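Local coordinates for importin subunit beta-1 (Saccharomyces cerevisiae, PDB 5OWU), which carries proteins into the nucleus together with the importin alpha subunit, which recognises the classical nuclear localization signal of the cargo, at residues S441-I446 and V481-E486. Numbering follows the deposited sequence. Where two conformers were deposited one is given.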
# COMPACT_ATOMS: atom_id res chain seq x y z
N SER A 441 -12.06 -6.37 18.95
CA SER A 441 -11.33 -5.48 19.84
C SER A 441 -11.48 -5.81 21.32
O SER A 441 -10.53 -5.63 22.08
CB SER A 441 -11.76 -4.03 19.59
OG SER A 441 -11.25 -3.55 18.35
N VAL A 442 -12.65 -6.27 21.76
CA VAL A 442 -12.83 -6.63 23.16
C VAL A 442 -13.60 -7.95 23.30
O VAL A 442 -14.66 -8.00 23.92
CB VAL A 442 -13.51 -5.47 23.93
CG1 VAL A 442 -14.89 -5.10 23.37
CG2 VAL A 442 -13.56 -5.74 25.42
N ALA A 443 -13.02 -9.04 22.78
CA ALA A 443 -13.70 -10.34 22.78
C ALA A 443 -14.01 -10.81 24.19
O ALA A 443 -14.98 -11.56 24.39
CB ALA A 443 -12.85 -11.40 22.08
N GLU A 444 -13.20 -10.42 25.17
CA GLU A 444 -13.52 -10.78 26.54
C GLU A 444 -14.78 -10.09 27.04
O GLU A 444 -15.28 -10.45 28.10
CB GLU A 444 -12.32 -10.45 27.42
CG GLU A 444 -11.07 -11.27 27.09
CD GLU A 444 -10.37 -10.80 25.82
OE1 GLU A 444 -10.66 -9.68 25.35
OE2 GLU A 444 -9.53 -11.56 25.28
N SER A 445 -15.29 -9.09 26.30
CA SER A 445 -16.54 -8.42 26.66
C SER A 445 -17.74 -9.35 26.53
O SER A 445 -18.81 -9.06 27.09
CB SER A 445 -16.80 -7.18 25.78
OG SER A 445 -16.80 -7.49 24.39
N ILE A 446 -17.61 -10.45 25.80
CA ILE A 446 -18.71 -11.39 25.59
C ILE A 446 -18.60 -12.49 26.64
O ILE A 446 -17.76 -13.39 26.53
CB ILE A 446 -18.69 -11.97 24.18
CG1 ILE A 446 -18.55 -10.84 23.15
CG2 ILE A 446 -19.97 -12.78 23.94
CD1 ILE A 446 -18.29 -11.33 21.73
N VAL A 481 -12.38 -16.46 17.01
CA VAL A 481 -11.37 -17.48 17.24
C VAL A 481 -10.02 -16.84 17.51
O VAL A 481 -9.31 -17.23 18.44
CB VAL A 481 -11.32 -18.45 16.04
CG1 VAL A 481 -10.15 -19.43 16.17
CG2 VAL A 481 -12.63 -19.21 15.94
N GLU A 482 -9.65 -15.85 16.70
CA GLU A 482 -8.34 -15.21 16.86
C GLU A 482 -8.20 -14.57 18.24
O GLU A 482 -7.15 -14.68 18.88
CB GLU A 482 -8.14 -14.16 15.77
CG GLU A 482 -7.72 -14.72 14.42
CD GLU A 482 -7.57 -13.65 13.36
OE1 GLU A 482 -7.99 -12.50 13.61
OE2 GLU A 482 -7.05 -13.96 12.27
N GLN A 483 -9.25 -13.91 18.72
CA GLN A 483 -9.15 -13.17 19.97
C GLN A 483 -9.37 -14.04 21.20
O GLN A 483 -8.89 -13.69 22.28
CB GLN A 483 -10.13 -12.00 19.96
CG GLN A 483 -9.84 -10.98 18.88
CD GLN A 483 -8.51 -10.29 19.10
OE1 GLN A 483 -7.66 -10.26 18.21
NE2 GLN A 483 -8.33 -9.74 20.29
N LEU A 484 -10.08 -15.16 21.07
CA LEU A 484 -10.36 -15.99 22.24
C LEU A 484 -9.46 -17.20 22.37
O LEU A 484 -9.35 -17.75 23.47
CB LEU A 484 -11.83 -16.44 22.21
CG LEU A 484 -12.85 -15.31 22.33
CD1 LEU A 484 -14.26 -15.83 22.15
CD2 LEU A 484 -12.72 -14.62 23.68
N ALA A 485 -8.80 -17.62 21.30
CA ALA A 485 -8.02 -18.86 21.35
C ALA A 485 -6.86 -18.76 22.34
O ALA A 485 -6.46 -19.78 22.91
CB ALA A 485 -7.50 -19.21 19.96
N GLU A 486 -6.31 -17.56 22.56
CA GLU A 486 -5.09 -17.44 23.34
C GLU A 486 -5.33 -17.63 24.83
O GLU A 486 -4.47 -18.16 25.53
CB GLU A 486 -4.43 -16.09 23.09
CG GLU A 486 -4.21 -15.76 21.60
CD GLU A 486 -3.25 -16.73 20.91
OE1 GLU A 486 -2.23 -16.26 20.36
OE2 GLU A 486 -3.51 -17.95 20.92
O HOH W 1 -10.59 -8.70 21.74
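The methyl of Ala443 rests against two residues of 481-486: its CB lies 3.5 Å from Gln483 CB and 3.6 Å from Leu484 CD2. This is the tight part of the contact, small and apolar, and it brings the backbones to 6.1 Å between the CA atoms of Ala443 and Gln483. Leu484 reaches it with one branch; chi1 (-65°) sets CG anti to the carbonyl carbon, and chi2 (174°) then turns CD2 to the methyl and within 3.9 Å of Ala443 O. The other side is looser and wetter. The Gln483 chain bends at chi2 (-65°), bringing its amide to a water that bridges the segments: the water accepts from Gln483 NE2 at 2.9 Å and from Ala443 N at 2.7 Å, a backbone N-H in the turn of 3-10 helix 443-445. Exposed Glu444, modelled in two conformers, bends toward this side in one of them; its OE2 is then 3.7 Å from Gln483 O, an approach that is therefore uncertain. The contact joins the 3-10 turn that follows helix 425-442 of HEAT repeat 10 to the last part of helix 467-484 of HEAT repeat 11, as neighbouring repeats stack in the solenoid. Gln483 also touches Asp440 of helix 425-442; Val442 and Ser445 pack on helix 402-418, while Val481 and Ala485 lean on helix 516-530 of the next repeat.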